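Local coordinates for DUF4136 domain-containing protein (Bacteroides thetaiotaomicron, PDB 4F54) that is of unknown function but carries a DUF4136 domain, probably related to the N-terminal domain of TolB, and is probably a lipoprotein, at residues Gln60-Met69 and Ala180-Phe188. Numbering follows the deposited sequence. Where two conformers were deposited one is given.
Sequences QILAAYTENM and AIEAVNQSF
V184 fits as a knob among I61, A64, Y65 and N68, where segments 60-69 and 180-188, on the nearly parallel helices 56-70 and 179-189, pack with their axes 9.3 Å apart and crossing at -22°. Its two methyls share the work. CG1 stands anti to the backbone N and lies over the centre of the Y65 ring face, 3.7 Å from the centroid, a CH-pi contact; CG2 touches the far end of the same ring. The small side chain of A64 is consistent with the close spacing of the helices, its CB meeting V184 CG1 at 3.9 Å. One turn earlier, I61 CD1 packs on A180 CB, and in one of its two conformers I181 brings CD1 to Q60 CB.

Aromatic contacts close the other end. N68 lays its CB over the F188 ring, 3.5 Å from the centroid, and its amide runs almost parallel to the ring, 6° apart, as a stack. Y65 CD1 meets the edge of that ring in its plane, and the selenium of M69 (selenomethionine) also comes at the edge, a Met-aromatic contact.

The hydrogen bonds centre on N68. Its ND2 gives a fairly straight one to N185 OD1 (2.9 Å, 162°), lying in both amide planes, and another to A64 O, which also accepts the backbone N-H of N68 from the opposite face. A water bridges N68 OD1 to N185 O, so both ends of the amide are held and its rotation is fixed. On the sheet side, Y65 OH is hydrogen-bonded to T142 OG1 of strand 139-146, and a second water links it to S187 OG.

The contact thus joins two helices that cover one sheet: apolar groups and ring faces fill the interface, while asparagine, able to stack and to hydrogen-bond at both amide ends, probably helps fix how the helices meet.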
ATOM      1  N   GLN A  60      -8.393 -12.210   0.174  1.00 25.48           N
ATOM      2  CA  GLN A  60      -7.174 -13.013   0.013  1.00 27.98           C
ATOM      3  C   GLN A  60      -5.919 -12.123  -0.088  1.00 22.76           C
ATOM      4  O   GLN A  60      -4.861 -12.462   0.462  1.00 22.48           O
ATOM      5  CB  GLN A  60      -7.232 -13.943  -1.213  1.00 33.15           C
ATOM      6  CG  GLN A  60      -8.327 -15.008  -1.204  1.00 35.60           C
ATOM      7  CD  GLN A  60      -8.648 -15.558  -2.628  1.00 51.13           C
ATOM      8  OE1 GLN A  60      -7.881 -15.382  -3.599  1.00 48.72           O
ATOM      9  NE2 GLN A  60      -9.806 -16.206  -2.750  1.00 44.10           N
ATOM     10  N   ILE A  61      -6.053 -10.970  -0.740  1.00 19.88           N
ATOM     11  CA  ILE A  61      -4.965 -10.037  -0.843  1.00 21.06           C
ATOM     12  C   ILE A  61      -4.599  -9.470   0.543  1.00 20.36           C
ATOM     13  O   ILE A  61      -3.440  -9.463   0.941  1.00 20.48           O
ATOM     14  CB  ILE A  61      -5.290  -8.910  -1.820  1.00 21.45           C
ATOM     15  CG1 ILE A  61      -5.379  -9.514  -3.242  1.00 22.92           C
ATOM     16  CG2 ILE A  61      -4.251  -7.768  -1.690  1.00 21.66           C
ATOM     17  CD1 ILE A  61      -5.978  -8.543  -4.219  1.00 23.48           C
ATOM     18  N   LEU A  62      -5.602  -9.009   1.278  1.00 20.74           N
ATOM     19  CA  LEU A  62      -5.367  -8.552   2.664  1.00 21.89           C
ATOM     20  C   LEU A  62      -4.775  -9.656   3.544  1.00 24.30           C
ATOM     21  O   LEU A  62      -3.838  -9.414   4.315  1.00 21.72           O
ATOM     22  CB  LEU A  62      -6.673  -7.992   3.247  1.00 23.16           C
ATOM     23  CG  LEU A  62      -7.232  -6.767   2.527  1.00 20.79           C
ATOM     24  CD1 LEU A  62      -8.628  -6.414   3.027  1.00 24.64           C
ATOM     25  CD2 LEU A  62      -6.218  -5.607   2.735  1.00 21.46           C
ATOM     26  N   ALA A  63      -5.256 -10.900   3.370  1.00 20.24           N
ATOM     27  CA  ALA A  63      -4.679 -12.025   4.131  1.00 21.73           C
ATOM     28  C   ALA A  63      -3.193 -12.219   3.799  1.00 21.77           C
ATOM     29  O   ALA A  63      -2.388 -12.569   4.706  1.00 23.52           O
ATOM     30  CB  ALA A  63      -5.484 -13.333   3.899  1.00 21.03           C
ATOM     31  N   ALA A  64      -2.807 -11.971   2.539  1.00 22.23           N
ATOM     32  CA  ALA A  64      -1.381 -12.113   2.123  1.00 22.64           C
ATOM     33  C   ALA A  64      -0.502 -11.081   2.849  1.00 20.04           C
ATOM     34  O   ALA A  64       0.592 -11.408   3.303  1.00 20.62           O
ATOM     35  CB  ALA A  64      -1.194 -12.050   0.595  1.00 22.05           C
ATOM     36  N   TYR A  65      -0.996  -9.843   2.996  1.00 19.92           N
ATOM     37  CA  TYR A  65      -0.271  -8.803   3.813  1.00 17.17           C
ATOM     38  C   TYR A  65      -0.132  -9.292   5.243  1.00 20.56           C
ATOM     39  O   TYR A  65       0.952  -9.217   5.821  1.00 20.86           O
ATOM     40  CB  TYR A  65      -0.997  -7.445   3.747  1.00 21.17           C
ATOM     41  CG  TYR A  65      -0.662  -6.747   2.410  1.00 17.68           C
ATOM     42  CD1 TYR A  65       0.617  -6.238   2.175  1.00 19.69           C
ATOM     43  CD2 TYR A  65      -1.590  -6.654   1.378  1.00 19.36           C
ATOM     44  CE1 TYR A  65       0.982  -5.664   0.946  1.00 21.96           C
ATOM     45  CE2 TYR A  65      -1.246  -6.060   0.177  1.00 17.65           C
ATOM     46  CZ  TYR A  65       0.039  -5.556  -0.034  1.00 21.21           C
ATOM     47  OH  TYR A  65       0.385  -4.981  -1.252  1.00 19.74           O
ATOM     48  N   THR A  66      -1.247  -9.731   5.822  1.00 20.93           N
ATOM     49  CA  THR A  66      -1.220 -10.238   7.199  1.00 21.30           C
ATOM     50  C   THR A  66      -0.218 -11.341   7.433  1.00 21.87           C
ATOM     51  O   THR A  66       0.596 -11.271   8.358  1.00 21.72           O
ATOM     52  CB  THR A  66      -2.639 -10.641   7.629  1.00 23.43           C
ATOM     53  OG1 THR A  66      -3.443  -9.459   7.665  1.00 23.44           O
ATOM     54  CG2 THR A  66      -2.613 -11.348   9.020  1.00 22.29           C
ATOM     55  N   GLU A  67      -0.269 -12.361   6.578  1.00 21.09           N
ATOM     56  CA  GLU A  67       0.665 -13.492   6.665  1.00 21.92           C
ATOM     57  C   GLU A  67       2.126 -13.043   6.502  1.00 22.44           C
ATOM     58  O   GLU A  67       3.002 -13.435   7.234  1.00 22.48           O
ATOM     59  CB  GLU A  67       0.275 -14.548   5.636  1.00 21.95           C
ATOM     60  CG  GLU A  67      -1.050 -15.201   6.014  1.00 26.98           C
ATOM     61  CD  GLU A  67      -1.733 -15.926   4.864  1.00 39.67           C
ATOM     62  OE1 GLU A  67      -1.041 -16.315   3.895  1.00 39.37           O
ATOM     63  OE2 GLU A  67      -2.981 -16.047   4.926  1.00 40.78           O
ATOM     64  N   ASN A  68       2.376 -12.190   5.530  1.00 19.87           N
ATOM     65  CA  ASN A  68       3.721 -11.713   5.305  1.00 21.88           C
ATOM     66  C   ASN A  68       4.300 -10.934   6.473  1.00 21.39           C
ATOM     67  O   ASN A  68       5.452 -11.141   6.835  1.00 24.57           O
ATOM     68  CB  ASN A  68       3.802 -10.871   4.015  1.00 21.58           C
ATOM     69  CG  ASN A  68       4.072 -11.722   2.790  1.00 20.29           C
ATOM     70  OD1 ASN A  68       5.228 -12.202   2.587  1.00 24.82           O
ATOM     71  ND2 ASN A  68       3.014 -11.950   1.974  1.00 21.14           N
HETATM   72  N   MSE A  69       3.471 -10.079   7.095  1.00 21.02           N
HETATM   73  CA  MSE A  69       3.937  -9.267   8.218  1.00 20.64           C
HETATM   74  C   MSE A  69       4.228 -10.170   9.405  1.00 20.61           C
HETATM   75  O   MSE A  69       5.236 -10.009  10.084  1.00 23.12           O
HETATM   76  CB  MSE A  69       2.930  -8.204   8.602  1.00 20.79           C
HETATM   77  CG  MSE A  69       2.797  -7.163   7.524  1.00 20.70           C
HETATM   78 SE   MSE A  69       4.389  -6.025   7.467  0.75 18.21          SE
HETATM   79  CE  MSE A  69       4.052  -4.980   9.072  1.00 23.07           C
ATOM     80  N   ALA A 180      -2.146 -11.420  -8.086  1.00 21.32           N
ATOM     81  CA  ALA A 180      -2.004 -10.374  -7.065  1.00 23.06           C
ATOM     82  C   ALA A 180      -1.303 -10.924  -5.794  1.00 21.79           C
ATOM     83  O   ALA A 180      -0.493 -10.209  -5.172  1.00 21.73           O
ATOM     84  CB  ALA A 180      -3.333  -9.793  -6.662  1.00 21.94           C
ATOM     85  N   ILE A 181      -1.681 -12.128  -5.361  1.00 22.45           N
ATOM     86  CA  ILE A 181      -1.088 -12.690  -4.136  0.50 24.64           C
ATOM     87  C   ILE A 181       0.403 -12.972  -4.346  1.00 22.77           C
ATOM     88  O   ILE A 181       1.225 -12.735  -3.442  1.00 21.84           O
ATOM     89  CB  ILE A 181      -1.865 -13.940  -3.632  0.50 26.98           C
ATOM     90  CG1 ILE A 181      -3.161 -13.496  -2.937  0.50 30.74           C
ATOM     91  CG2 ILE A 181      -1.011 -14.810  -2.711  0.50 27.54           C
ATOM     92  CD1 ILE A 181      -4.288 -14.502  -3.067  0.50 30.81           C
ATOM     93  N   GLU A 182       0.744 -13.491  -5.510  1.00 23.70           N
ATOM     94  CA  GLU A 182       2.139 -13.768  -5.847  0.50 25.68           C
ATOM     95  C   GLU A 182       2.966 -12.460  -5.879  1.00 22.37           C
ATOM     96  O   GLU A 182       4.128 -12.414  -5.387  1.00 22.09           O
ATOM     97  CB  GLU A 182       2.250 -14.544  -7.164  0.50 27.75           C
ATOM     98  CG  GLU A 182       1.641 -15.950  -7.118  0.50 30.59           C
ATOM     99  CD  GLU A 182       1.606 -16.639  -8.483  0.50 37.83           C
ATOM    100  OE1 GLU A 182       2.266 -16.154  -9.414  0.50 39.16           O
ATOM    101  OE2 GLU A 182       0.915 -17.665  -8.622  0.50 43.05           O
ATOM    102  N   ALA A 183       2.360 -11.400  -6.384  1.00 20.82           N
ATOM    103  CA  ALA A 183       2.991 -10.052  -6.385  1.00 21.43           C
ATOM    104  C   ALA A 183       3.179  -9.503  -4.955  1.00 20.09           C
ATOM    105  O   ALA A 183       4.261  -9.010  -4.621  1.00 21.59           O
ATOM    106  CB  ALA A 183       2.251  -9.064  -7.280  1.00 21.68           C
ATOM    107  N   VAL A 184       2.159  -9.642  -4.087  1.00 20.38           N
ATOM    108  CA  VAL A 184       2.308  -9.258  -2.688  1.00 21.62           C
ATOM    109  C   VAL A 184       3.474 -10.019  -2.071  1.00 21.81           C
ATOM    110  O   VAL A 184       4.351  -9.414  -1.460  1.00 21.05           O
ATOM    111  CB  VAL A 184       0.972  -9.373  -1.898  1.00 22.18           C
ATOM    112  CG1 VAL A 184       1.198  -9.179  -0.398  1.00 18.69           C
ATOM    113  CG2 VAL A 184      -0.065  -8.400  -2.437  1.00 21.21           C
ATOM    114  N   ASN A 185       3.519 -11.350  -2.228  1.00 22.27           N
ATOM    115  CA  ASN A 185       4.605 -12.157  -1.683  1.00 22.20           C
ATOM    116  C   ASN A 185       5.946 -11.682  -2.196  1.00 23.35           C
ATOM    117  O   ASN A 185       6.909 -11.550  -1.430  1.00 21.24           O
ATOM    118  CB  ASN A 185       4.401 -13.629  -2.025  1.00 23.49           C
ATOM    119  CG  ASN A 185       3.237 -14.254  -1.270  1.00 25.16           C
ATOM    120  OD1 ASN A 185       2.754 -13.698  -0.286  1.00 24.07           O
ATOM    121  ND2 ASN A 185       2.759 -15.401  -1.760  1.00 23.47           N
ATOM    122  N   GLN A 186       5.996 -11.335  -3.482  1.00 21.29           N
ATOM    123  CA  GLN A 186       7.249 -10.861  -4.069  1.00 21.47           C
ATOM    124  C   GLN A 186       7.740  -9.547  -3.496  1.00 21.36           C
ATOM    125  O   GLN A 186       8.935  -9.349  -3.292  1.00 21.65           O
ATOM    126  CB  GLN A 186       7.140 -10.764  -5.598  1.00 25.85           C
ATOM    127  CG  GLN A 186       8.369 -10.175  -6.289  1.00 26.84           C
ATOM    128  CD  GLN A 186       9.650 -10.977  -6.065  1.00 27.55           C
ATOM    129  OE1 GLN A 186       9.635 -12.218  -6.082  1.00 26.54           O
ATOM    130  NE2 GLN A 186      10.770 -10.275  -5.890  1.00 24.57           N
ATOM    131  N   SER A 187       6.797  -8.656  -3.201  1.00 19.39           N
ATOM    132  CA  SER A 187       7.136  -7.341  -2.634  1.00 19.36           C
ATOM    133  C   SER A 187       7.831  -7.503  -1.285  1.00 20.24           C
ATOM    134  O   SER A 187       8.776  -6.764  -0.966  1.00 20.95           O
ATOM    135  CB  SER A 187       5.911  -6.423  -2.516  1.00 20.79           C
ATOM    136  OG  SER A 187       5.019  -6.762  -1.429  1.00 21.65           O
ATOM    137  N   PHE A 188       7.435  -8.514  -0.520  1.00 21.13           N
ATOM    138  CA  PHE A 188       8.160  -8.807   0.733  1.00 20.44           C
ATOM    139  C   PHE A 188       9.488  -9.513   0.510  1.00 21.67           C
ATOM    140  O   PHE A 188      10.469  -9.199   1.174  1.00 24.80           O
ATOM    141  CB  PHE A 188       7.274  -9.589   1.724  1.00 20.51           C
ATOM    142  CG  PHE A 188       6.255  -8.732   2.388  1.00 20.82           C
ATOM    143  CD1 PHE A 188       4.986  -8.536   1.809  1.00 20.42           C
ATOM    144  CD2 PHE A 188       6.560  -8.088   3.538  1.00 26.18           C
ATOM    145  CE1 PHE A 188       4.028  -7.730   2.429  1.00 21.86           C
ATOM    146  CE2 PHE A 188       5.631  -7.285   4.147  1.00 21.92           C
ATOM    147  CZ  PHE A 188       4.357  -7.090   3.578  1.00 25.23           C
TER
HETATM  148  O   HOH W   1       2.772  -5.111  -1.851  1.00 20.45           O
HETATM  149  O   HOH W   2       6.974 -13.308   0.693  1.00 25.50           O